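Copper-containing nitrite reductase (Hyphomicrobium denitrificans 1NES1, PDB 6TFO) probably reduces nitrite to nitric oxide with electrons from cytochrome c, using copper centres in a homotrimer of multidomain, cupredoxin-type subunits. Local coordinates at residues V62-T67 against S108-F113; A237-Q240 against E246-V249; V297-I302 against L416-L421. All blocks are in the same frame, centred on the assembly; numbering follows the deposited sequence.

Interaction 1: residues V62-T67 against S108-F113; sequences VHEGET and SKVGQF
E64 and V110 meet at the surface of the N-terminal cupredoxin domain, a Greek-key beta sandwich, where the turn leaving strand 60-63 comes alongside the loop leading into strand 111-116. The two side chains cross at about a right angle. E64 sets off with CG anti to its own nitrogen (chi1 -176°) and stays extended, which carries the carboxylate out over the 108-110 backbone. There its atom OE1 lies 3.6 Å from methyl CG2 of V110. The other oxygen, E64 OE2, comes to 3.4 Å from S108 O; both are acceptors, so this is proximity without a bond. A neighbouring molecule in the crystal also touches E64, so the pose of this glutamate may owe something to the lattice.

No hydrogen bond crosses the contact; backbone bonds to neighbouring residues hold the loops in place. Residues H63 to E66 form a type II beta turn, with G65 at the position that takes a positive phi (82°), and E66 N bonds to H63 O at 3.0 Å. G65 and E66 also make backbone hydrogen bonds to A107, next to S108, while E64 pairs with V134. Inside the turn E66 OE1 takes both a salt bridge from R138 and a bond from H63 N. The latter, nearly straight and 2.9 Å from H63 N to E66 OE1, meets that oxygen from above the carboxylate plane, 58° out of it.

Interaction 2: residues A237-Q240 against E246-V249; sequences AYTQ and ETVV
In the cupredoxin domain that carries the second type 1 copper, the loop after strand 225-226 folds back against the start of strand 246-252, the strand it is about to enter, and Y238, T239 and the backbone of Q240 meet T247 and V249. Strand 246-252 is outermost in its sheet within the chain and pairs on one flank with strand 207-214, through T247 with L212 and V249 with L210. No hydrogen bond joins the two segments directly, so shape carries the contact.

T247 and V249 both point toward the loop. T247 lays its side chain against the loop backbone: CB approaches Y238 O at 3.5 Å, OG1 sits 3.3 Å from T239 CA, and methyl CG2 meets Q240 O at 3.8 Å. The T247 hydroxyl finds its partner in the residues linking loop and strand, pairing with T241 OG1, which is also hydrogen-bonded to T239 O; T241 thus bridges loop and strand. T239 and T247 cross at about a right angle, and T239 turns its own hydroxyl elsewhere, to A235 O and V224 N. With chi1 at 53°, OG1 lies between nitrogen and carbonyl carbon, leaving methyl CG2 for V249 CG1 at 3.7 Å.

The second V249 methyl serves Y238, whose ring leads away from the strand and whose hydroxyl is hydrogen-bonded to K438 O of the third subunit. H444 of that subunit also packs on V249. The Q240 side chain turns from the strand to T265 and A264, next to the copper ligand C263. Where Y238 leaves its backbone, V249 CG2 comes obliquely to the base of the Y238 ring, 3.7 Å from Y238 CB and 3.9 Å from Y238 CG.

Interaction 3: residues V297-I302 against L416-L421; sequences VMQGEI and LVDHAL. With CU (copper (II) ion), chain E.
Q299 and D418 reach across the interior of the third cupredoxin domain, joining strands 293-302 and 412-418 of its two facing sheets. Q299 NE2 donates to D418 OD2 over 2.7 Å, with an angle of 157° at the hydrogen. It arrives on the anti side of the carboxylate, and the amide and carboxylate planes stand 33° apart. Beside this polar bridge, V297 CG2 and L416 CD2 meet tip to tip at 4.0 Å.

Further partners fix both groups. S365 OG bonds to Q299 OE1, setting which end of the amide faces D418, and R423 forms a salt bridge with D418 OD2. D418 OD1 accepts from S366 N and, at 3.2 Å, from A420 N, closing an Asx turn around H419. That histidine binds copper through NE2 at 2.1 Å. H227 and H262 of the second subunit complete the protein ligands, as expected of a type 2 site at a subunit interface.

So many donors around one buried carboxylate probably favour its ionised form, and the Asx turn, closed by A420 N, is the one from which H419 extends to its copper.

The three contacts follow one another along the chain, each closing before the next opens, and each belongs to a different cupredoxin unit. Interactions 1 and 2 lie on opposite sides of the chain's centre, with centres 56 Å apart. Interaction 3 is near the middle, its centre 30 Å from that of interaction 1 and 31 Å from that of interaction 2. None of them touch or share a sheet. Interaction 1 brings two loops together at the surface, interaction 2 lays a loop against the start of a strand, and interaction 3 joins two sheets. Subunits meet around them: T67 in interaction 1 packs on P266 of the second subunit, interaction 2 receives the third, and interaction 3 shares copper with the second.

Interaction 1: residues V62-T67 against S108-F113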
ATOM      1  N   VAL C  62     -26.525 -27.415   2.839  1.00 47.71           N
ATOM      2  CA  VAL C  62     -27.930 -26.969   2.627  1.00 54.87           C
ATOM      3  C   VAL C  62     -28.847 -28.141   2.973  1.00 56.93           C
ATOM      4  O   VAL C  62     -28.404 -29.291   2.863  1.00 51.17           O
ATOM      5  CB  VAL C  62     -28.184 -26.440   1.204  1.00 56.37           C
ATOM      6  CG1 VAL C  62     -27.194 -25.355   0.818  1.00 56.96           C
ATOM      7  CG2 VAL C  62     -28.216 -27.536   0.153  1.00 57.49           C
ATOM      8  N   HIS C  63     -30.069 -27.846   3.419  1.00 58.69           N
ATOM      9  CA  HIS C  63     -31.081 -28.860   3.805  1.00 54.60           C
ATOM     10  C   HIS C  63     -32.058 -29.046   2.636  1.00 58.25           C
ATOM     11  O   HIS C  63     -32.343 -28.060   1.926  1.00 62.32           O
ATOM     12  CB  HIS C  63     -31.707 -28.470   5.142  1.00 54.96           C
ATOM     13  CG  HIS C  63     -30.782 -28.625   6.304  1.00 55.77           C
ATOM     14  ND1 HIS C  63     -30.827 -29.715   7.149  1.00 58.87           N
ATOM     15  CD2 HIS C  63     -29.783 -27.839   6.762  1.00 56.41           C
ATOM     16  CE1 HIS C  63     -29.899 -29.590   8.080  1.00 60.52           C
ATOM     17  NE2 HIS C  63     -29.252 -28.443   7.869  1.00 58.44           N
ATOM     18  N   GLU C  64     -32.489 -30.286   2.409  1.00 59.87           N
ATOM     19  CA  GLU C  64     -33.430 -30.686   1.329  1.00 55.71           C
ATOM     20  C   GLU C  64     -34.544 -29.641   1.196  1.00 56.31           C
ATOM     21  O   GLU C  64     -35.112 -29.249   2.214  1.00 54.01           O
ATOM     22  CB  GLU C  64     -34.021 -32.064   1.635  1.00 53.60           C
ATOM     23  CG  GLU C  64     -34.930 -32.597   0.540  1.00 51.88           C
ATOM     24  CD  GLU C  64     -35.101 -34.102   0.545  1.00 58.60           C
ATOM     25  OE1 GLU C  64     -35.122 -34.676   1.669  1.00 55.79           O
ATOM     26  OE2 GLU C  64     -35.152 -34.699  -0.560  1.00 61.45           O
ATOM     27  N   GLY C  65     -34.822 -29.196  -0.023  1.00 58.79           N
ATOM     28  CA  GLY C  65     -35.931 -28.276  -0.318  1.00 56.60           C
ATOM     29  C   GLY C  65     -35.591 -26.815  -0.051  1.00 57.04           C
ATOM     30  O   GLY C  65     -36.440 -25.972  -0.375  1.00 52.80           O
ATOM     31  N   GLU C  66     -34.417 -26.487   0.502  1.00 52.98           N
ATOM     32  CA  GLU C  66     -34.040 -25.061   0.672  1.00 50.24           C
ATOM     33  C   GLU C  66     -33.749 -24.461  -0.709  1.00 47.57           C
ATOM     34  O   GLU C  66     -33.385 -25.206  -1.648  1.00 46.40           O
ATOM     35  CB  GLU C  66     -32.849 -24.897   1.608  1.00 54.30           C
ATOM     36  CG  GLU C  66     -33.179 -25.114   3.079  1.00 55.09           C
ATOM     37  CD  GLU C  66     -32.007 -24.874   4.028  1.00 52.39           C
ATOM     38  OE1 GLU C  66     -30.876 -25.114   3.627  1.00 56.62           O
ATOM     39  OE2 GLU C  66     -32.221 -24.447   5.164  1.00 59.03           O
ATOM     40  N   THR C  67     -33.990 -23.158  -0.843  1.00 50.24           N
ATOM     41  CA  THR C  67     -33.569 -22.348  -2.011  1.00 51.14           C
ATOM     42  C   THR C  67     -32.152 -21.868  -1.732  1.00 49.04           C
ATOM     43  O   THR C  67     -31.913 -21.350  -0.621  1.00 45.50           O
ATOM     44  CB  THR C  67     -34.519 -21.182  -2.291  1.00 50.17           C
ATOM     45  OG1 THR C  67     -35.781 -21.744  -2.651  1.00 49.46           O
ATOM     46  CG2 THR C  67     -34.071 -20.296  -3.432  1.00 52.07           C
ATOM     47  N   SER C 108     -33.445 -29.757  -4.115  1.00 51.23           N
ATOM     48  CA  SER C 108     -34.533 -30.761  -4.147  1.00 54.50           C
ATOM     49  C   SER C 108     -34.007 -32.185  -3.945  1.00 62.10           C
ATOM     50  O   SER C 108     -34.798 -33.029  -3.492  1.00 64.26           O
ATOM     51  CB  SER C 108     -35.315 -30.645  -5.415  1.00 53.37           C
ATOM     52  OG  SER C 108     -34.463 -30.492  -6.530  1.00 55.90           O
ATOM     53  N   LYS C 109     -32.737 -32.451  -4.269  1.00 74.66           N
ATOM     54  CA  LYS C 109     -32.120 -33.808  -4.181  1.00 74.50           C
ATOM     55  C   LYS C 109     -31.047 -33.828  -3.083  1.00 70.75           C
ATOM     56  O   LYS C 109     -30.101 -33.011  -3.166  1.00 65.97           O
ATOM     57  CB  LYS C 109     -31.547 -34.233  -5.538  1.00 80.10           C
ATOM     58  CG  LYS C 109     -32.325 -35.354  -6.217  1.00 89.10           C
ATOM     59  CD  LYS C 109     -32.092 -36.730  -5.587  1.00 93.01           C
ATOM     60  CE  LYS C 109     -30.781 -37.368  -5.992  1.00 91.51           C
ATOM     61  NZ  LYS C 109     -30.762 -37.669  -7.442  1.00 91.86           N
ATOM     62  N   VAL C 110     -31.194 -34.733  -2.104  1.00 62.34           N
ATOM     63  CA  VAL C 110     -30.193 -35.023  -1.035  1.00 61.58           C
ATOM     64  C   VAL C 110     -28.952 -35.630  -1.693  1.00 58.93           C
ATOM     65  O   VAL C 110     -29.105 -36.307  -2.737  1.00 61.62           O
ATOM     66  CB  VAL C 110     -30.754 -35.967   0.053  1.00 61.81           C
ATOM     67  CG1 VAL C 110     -29.666 -36.703   0.822  1.00 62.92           C
ATOM     68  CG2 VAL C 110     -31.633 -35.238   1.047  1.00 64.18           C
ATOM     69  N   GLY C 111     -27.779 -35.391  -1.106  1.00 59.69           N
ATOM     70  CA  GLY C 111     -26.504 -35.989  -1.551  1.00 61.40           C
ATOM     71  C   GLY C 111     -25.394 -34.964  -1.657  1.00 56.55           C
ATOM     72  O   GLY C 111     -25.513 -33.860  -1.054  1.00 57.32           O
ATOM     73  N   GLN C 112     -24.327 -35.321  -2.372  1.00 54.89           N
ATOM     74  CA  GLN C 112     -23.142 -34.446  -2.561  1.00 55.65           C
ATOM     75  C   GLN C 112     -22.973 -34.173  -4.051  1.00 51.49           C
ATOM     76  O   GLN C 112     -23.063 -35.109  -4.827  1.00 50.72           O
ATOM     77  CB  GLN C 112     -21.889 -35.077  -1.960  1.00 59.01           C
ATOM     78  CG  GLN C 112     -22.087 -35.552  -0.531  1.00 63.81           C
ATOM     79  CD  GLN C 112     -20.860 -35.334   0.318  1.00 66.00           C
ATOM     80  OE1 GLN C 112     -20.935 -35.373   1.535  1.00 74.84           O
ATOM     81  NE2 GLN C 112     -19.733 -35.069  -0.319  1.00 60.82           N
ATOM     82  N   PHE C 113     -22.749 -32.915  -4.409  1.00 51.70           N
ATOM     83  CA  PHE C 113     -22.745 -32.418  -5.805  1.00 58.05           C
ATOM     84  C   PHE C 113     -21.577 -31.453  -5.954  1.00 57.80           C
ATOM     85  O   PHE C 113     -21.440 -30.585  -5.090  1.00 54.12           O
ATOM     86  CB  PHE C 113     -24.081 -31.742  -6.147  1.00 58.87           C
ATOM     87  CG  PHE C 113     -25.290 -32.585  -5.825  1.00 57.29           C
ATOM     88  CD1 PHE C 113     -25.773 -33.525  -6.728  1.00 58.07           C
ATOM     89  CD2 PHE C 113     -25.927 -32.464  -4.603  1.00 53.89           C
ATOM     90  CE1 PHE C 113     -26.879 -34.305  -6.419  1.00 55.50           C
ATOM     91  CE2 PHE C 113     -27.038 -33.242  -4.298  1.00 54.28           C
ATOM     92  CZ  PHE C 113     -27.503 -34.175  -5.192  1.00 52.72           C
TER

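Interaction 2: residues A237-Q240 against E246-V249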
ATOM      1  N   ALA C 237     -36.108  17.728  26.683  1.00 51.85           N
ATOM      2  CA  ALA C 237     -35.535  18.756  27.577  1.00 55.70           C
ATOM      3  C   ALA C 237     -35.909  18.508  29.047  1.00 56.27           C
ATOM      4  O   ALA C 237     -35.358  19.208  29.900  1.00 67.80           O
ATOM      5  CB  ALA C 237     -35.971  20.131  27.132  1.00 57.22           C
ATOM      6  N   TYR C 238     -36.826  17.586  29.348  1.00 60.76           N
ATOM      7  CA  TYR C 238     -37.302  17.296  30.729  1.00 63.18           C
ATOM      8  C   TYR C 238     -36.906  15.869  31.137  1.00 60.14           C
ATOM      9  O   TYR C 238     -37.109  15.551  32.325  1.00 56.72           O
ATOM     10  CB  TYR C 238     -38.829  17.485  30.845  1.00 69.41           C
ATOM     11  CG  TYR C 238     -39.356  18.830  30.395  1.00 66.13           C
ATOM     12  CD1 TYR C 238     -39.549  19.108  29.051  1.00 59.93           C
ATOM     13  CD2 TYR C 238     -39.653  19.831  31.306  1.00 66.42           C
ATOM     14  CE1 TYR C 238     -40.006  20.340  28.618  1.00 62.74           C
ATOM     15  CE2 TYR C 238     -40.130  21.067  30.894  1.00 65.73           C
ATOM     16  CZ  TYR C 238     -40.315  21.320  29.544  1.00 65.43           C
ATOM     17  OH  TYR C 238     -40.769  22.528  29.093  1.00 61.98           O
ATOM     18  N   THR C 239     -36.402  15.031  30.214  1.00 59.55           N
ATOM     19  CA  THR C 239     -36.234  13.561  30.439  1.00 58.51           C
ATOM     20  C   THR C 239     -34.773  13.105  30.288  1.00 51.59           C
ATOM     21  O   THR C 239     -34.555  11.874  30.210  1.00 51.10           O
ATOM     22  CB  THR C 239     -37.169  12.734  29.538  1.00 59.92           C
ATOM     23  OG1 THR C 239     -37.009  13.106  28.165  1.00 50.57           O
ATOM     24  CG2 THR C 239     -38.617  12.899  29.944  1.00 67.13           C
ATOM     25  N   GLN C 240     -33.804  14.024  30.270  1.00 53.62           N
ATOM     26  CA  GLN C 240     -32.357  13.664  30.286  1.00 47.31           C
ATOM     27  C   GLN C 240     -32.103  13.026  31.652  1.00 45.44           C
ATOM     28  O   GLN C 240     -32.031  13.768  32.642  1.00 50.56           O
ATOM     29  CB  GLN C 240     -31.459  14.875  30.029  1.00 42.46           C
ATOM     30  CG  GLN C 240     -31.633  15.494  28.647  1.00 46.93           C
ATOM     31  CD  GLN C 240     -31.187  14.622  27.497  1.00 49.24           C
ATOM     32  OE1 GLN C 240     -30.097  14.057  27.512  1.00 54.64           O
ATOM     33  NE2 GLN C 240     -32.019  14.535  26.469  1.00 50.54           N
ATOM     34  N   GLU C 246     -34.446   8.853  37.721  1.00 55.15           N
ATOM     35  CA  GLU C 246     -35.808   8.893  37.128  1.00 55.74           C
ATOM     36  C   GLU C 246     -36.170  10.350  36.850  1.00 55.64           C
ATOM     37  O   GLU C 246     -35.863  11.218  37.698  1.00 55.90           O
ATOM     38  CB  GLU C 246     -36.846   8.249  38.044  1.00 61.41           C
ATOM     39  CG  GLU C 246     -38.219   8.210  37.411  1.00 64.84           C
ATOM     40  CD  GLU C 246     -39.352   7.788  38.313  1.00 68.77           C
ATOM     41  OE1 GLU C 246     -40.444   8.339  38.160  1.00 68.91           O
ATOM     42  OE2 GLU C 246     -39.131   6.888  39.135  1.00 77.89           O
ATOM     43  N   THR C 247     -36.728  10.608  35.669  1.00 52.29           N
ATOM     44  CA  THR C 247     -37.375  11.897  35.331  1.00 54.92           C
ATOM     45  C   THR C 247     -38.861  11.610  35.163  1.00 57.77           C
ATOM     46  O   THR C 247     -39.220  10.471  34.806  1.00 63.43           O
ATOM     47  CB  THR C 247     -36.773  12.571  34.090  1.00 51.52           C
ATOM     48  OG1 THR C 247     -36.805  11.636  33.001  1.00 51.60           O
ATOM     49  CG2 THR C 247     -35.373  13.073  34.362  1.00 46.47           C
ATOM     50  N   VAL C 248     -39.678  12.606  35.461  1.00 57.87           N
ATOM     51  CA  VAL C 248     -41.149  12.576  35.264  1.00 58.01           C
ATOM     52  C   VAL C 248     -41.492  13.832  34.475  1.00 62.60           C
ATOM     53  O   VAL C 248     -41.049  14.913  34.906  1.00 66.59           O
ATOM     54  CB  VAL C 248     -41.894  12.524  36.608  1.00 62.69           C
ATOM     55  CG1 VAL C 248     -43.388  12.371  36.388  1.00 68.62           C
ATOM     56  CG2 VAL C 248     -41.370  11.417  37.508  1.00 59.56           C
ATOM     57  N   VAL C 249     -42.187  13.696  33.344  1.00 55.47           N
ATOM     58  CA  VAL C 249     -42.730  14.859  32.582  1.00 54.55           C
ATOM     59  C   VAL C 249     -44.237  14.622  32.390  1.00 52.76           C
ATOM     60  O   VAL C 249     -44.634  13.455  32.234  1.00 59.48           O
ATOM     61  CB  VAL C 249     -41.965  15.051  31.254  1.00 52.67           C
ATOM     62  CG1 VAL C 249     -42.152  13.871  30.306  1.00 51.51           C
ATOM     63  CG2 VAL C 249     -42.339  16.359  30.576  1.00 51.37           C
TER

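Interaction 3: residues V297-I302 against L416-L421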
ATOM      1  N   VAL C 297     -44.784  -2.689  13.660  1.00 44.27           N
ATOM      2  CA  VAL C 297     -43.522  -2.917  12.903  1.00 42.60           C
ATOM      3  C   VAL C 297     -42.748  -1.593  12.784  1.00 46.22           C
ATOM      4  O   VAL C 297     -43.347  -0.568  12.399  1.00 41.94           O
ATOM      5  CB  VAL C 297     -43.789  -3.558  11.532  1.00 42.14           C
ATOM      6  CG1 VAL C 297     -42.502  -3.702  10.736  1.00 41.18           C
ATOM      7  CG2 VAL C 297     -44.488  -4.905  11.668  1.00 41.52           C
ATOM      8  N   MET C 298     -41.447  -1.626  13.101  1.00 45.00           N
ATOM      9  CA  MET C 298     -40.535  -0.475  12.927  1.00 41.82           C
ATOM     10  C   MET C 298     -39.241  -0.933  12.244  1.00 45.11           C
ATOM     11  O   MET C 298     -38.746  -2.039  12.548  1.00 41.39           O
ATOM     12  CB  MET C 298     -40.230   0.201  14.265  1.00 41.71           C
ATOM     13  CG  MET C 298     -41.419   0.931  14.837  1.00 40.22           C
ATOM     14  SD  MET C 298     -40.973   2.222  16.028  1.00 40.66           S
ATOM     15  CE  MET C 298     -40.722   3.636  14.957  1.00 40.38           C
ATOM     16  N   GLN C 299     -38.744  -0.116  11.307  1.00 43.33           N
ATOM     17  CA  GLN C 299     -37.523  -0.396  10.512  1.00 42.02           C
ATOM     18  C   GLN C 299     -36.407   0.489  11.050  1.00 40.42           C
ATOM     19  O   GLN C 299     -36.645   1.680  11.316  1.00 42.25           O
ATOM     20  CB  GLN C 299     -37.766  -0.149   9.019  1.00 42.88           C
ATOM     21  CG  GLN C 299     -36.520  -0.193   8.161  1.00 39.14           C
ATOM     22  CD  GLN C 299     -36.871  -0.020   6.710  1.00 40.93           C
ATOM     23  OE1 GLN C 299     -37.895  -0.525   6.240  1.00 40.48           O
ATOM     24  NE2 GLN C 299     -36.019   0.707   5.998  1.00 38.30           N
ATOM     25  N   GLY C 300     -35.215  -0.080  11.165  1.00 43.83           N
ATOM     26  CA  GLY C 300     -34.014   0.702  11.494  1.00 44.58           C
ATOM     27  C   GLY C 300     -32.770   0.062  10.933  1.00 42.82           C
ATOM     28  O   GLY C 300     -32.859  -1.055  10.359  1.00 34.49           O
ATOM     29  N   GLU C 301     -31.654   0.762  11.106  1.00 44.50           N
ATOM     30  CA  GLU C 301     -30.329   0.354  10.585  1.00 45.67           C
ATOM     31  C   GLU C 301     -29.351   0.177  11.758  1.00 44.66           C
ATOM     32  O   GLU C 301     -29.466   0.875  12.778  1.00 44.79           O
ATOM     33  CB  GLU C 301     -29.794   1.383   9.575  1.00 49.19           C
ATOM     34  CG  GLU C 301     -30.822   1.977   8.613  1.00 46.95           C
ATOM     35  CD  GLU C 301     -31.198   3.426   8.865  1.00 46.63           C
ATOM     36  OE1 GLU C 301     -30.337   4.193   9.369  1.00 51.70           O
ATOM     37  OE2 GLU C 301     -32.338   3.807   8.532  1.00 46.33           O
ATOM     38  N   ILE C 302     -28.396  -0.732  11.597  1.00 42.71           N
ATOM     39  CA  ILE C 302     -27.256  -0.917  12.530  1.00 46.62           C
ATOM     40  C   ILE C 302     -25.967  -0.842  11.696  1.00 43.36           C
ATOM     41  O   ILE C 302     -25.925  -1.399  10.576  1.00 38.74           O
ATOM     42  CB  ILE C 302     -27.442  -2.215  13.356  1.00 47.96           C
ATOM     43  CG1 ILE C 302     -28.561  -2.040  14.387  1.00 45.64           C
ATOM     44  CG2 ILE C 302     -26.138  -2.650  14.008  1.00 51.08           C
ATOM     45  CD1 ILE C 302     -28.851  -3.266  15.212  1.00 44.05           C
ATOM     46  N   LEU C 416     -43.329  -8.648   4.093  1.00 42.96           N
ATOM     47  CA  LEU C 416     -43.005  -7.227   4.375  1.00 41.21           C
ATOM     48  C   LEU C 416     -41.576  -6.933   3.901  1.00 41.91           C
ATOM     49  O   LEU C 416     -40.662  -7.669   4.307  1.00 41.18           O
ATOM     50  CB  LEU C 416     -43.104  -6.979   5.884  1.00 44.96           C
ATOM     51  CG  LEU C 416     -44.503  -6.898   6.498  1.00 43.56           C
ATOM     52  CD1 LEU C 416     -45.203  -8.256   6.473  1.00 45.10           C
ATOM     53  CD2 LEU C 416     -44.404  -6.386   7.930  1.00 43.14           C
ATOM     54  N   VAL C 417     -41.386  -5.882   3.100  1.00 40.79           N
ATOM     55  CA  VAL C 417     -40.057  -5.458   2.568  1.00 40.49           C
ATOM     56  C   VAL C 417     -39.968  -3.933   2.556  1.00 37.63           C
ATOM     57  O   VAL C 417     -41.024  -3.257   2.483  1.00 36.48           O
ATOM     58  CB  VAL C 417     -39.791  -6.005   1.151  1.00 41.11           C
ATOM     59  CG1 VAL C 417     -39.895  -7.525   1.105  1.00 42.68           C
ATOM     60  CG2 VAL C 417     -40.693  -5.365   0.099  1.00 40.32           C
ATOM     61  N   ASP C 418     -38.737  -3.422   2.601  1.00 36.60           N
ATOM     62  CA  ASP C 418     -38.369  -2.096   2.039  1.00 34.14           C
ATOM     63  C   ASP C 418     -38.041  -2.380   0.574  1.00 33.87           C
ATOM     64  O   ASP C 418     -37.240  -3.265   0.341  1.00 38.79           O
ATOM     65  CB  ASP C 418     -37.233  -1.499   2.854  1.00 33.82           C
ATOM     66  CG  ASP C 418     -36.784  -0.123   2.431  1.00 37.72           C
ATOM     67  OD1 ASP C 418     -37.086   0.265   1.264  1.00 38.73           O
ATOM     68  OD2 ASP C 418     -36.131   0.551   3.279  1.00 37.87           O
ATOM     69  N   HIS C 419     -38.724  -1.760  -0.381  1.00 36.89           N
ATOM     70  CA  HIS C 419     -38.642  -2.158  -1.813  1.00 41.74           C
ATOM     71  C   HIS C 419     -37.352  -1.602  -2.433  1.00 40.03           C
ATOM     72  O   HIS C 419     -37.193  -1.731  -3.669  1.00 41.96           O
ATOM     73  CB  HIS C 419     -39.908  -1.738  -2.592  1.00 41.61           C
ATOM     74  CG  HIS C 419     -40.292  -2.716  -3.651  1.00 44.94           C
ATOM     75  ND1 HIS C 419     -39.576  -2.858  -4.815  1.00 45.06           N
ATOM     76  CD2 HIS C 419     -41.294  -3.621  -3.708  1.00 47.81           C
ATOM     77  CE1 HIS C 419     -40.129  -3.804  -5.547  1.00 50.03           C
ATOM     78  NE2 HIS C 419     -41.183  -4.294  -4.894  1.00 46.76           N
ATOM     79  N   ALA C 420     -36.495  -0.957  -1.636  1.00 39.86           N
ATOM     80  CA  ALA C 420     -35.054  -0.815  -1.959  1.00 43.55           C
ATOM     81  C   ALA C 420     -34.417  -2.174  -1.643  1.00 39.95           C
ATOM     82  O   ALA C 420     -33.917  -2.359  -0.527  1.00 39.27           O
ATOM     83  CB  ALA C 420     -34.418   0.326  -1.194  1.00 46.30           C
ATOM     84  N   LEU C 421     -34.507  -3.107  -2.586  1.00 39.06           N
ATOM     85  CA  LEU C 421     -34.544  -4.559  -2.275  1.00 39.55           C
ATOM     86  C   LEU C 421     -33.144  -5.127  -2.017  1.00 39.62           C
ATOM     87  O   LEU C 421     -33.080  -6.293  -1.539  1.00 41.31           O
ATOM     88  CB  LEU C 421     -35.249  -5.307  -3.407  1.00 38.93           C
ATOM     89  CG  LEU C 421     -36.775  -5.234  -3.377  1.00 39.65           C
ATOM     90  CD1 LEU C 421     -37.341  -5.924  -4.606  1.00 39.90           C
ATOM     91  CD2 LEU C 421     -37.332  -5.859  -2.101  1.00 39.29           C
TER
HETATM   92 CU    CU E 502     -42.274  -6.043  -5.376  0.65 49.68          CU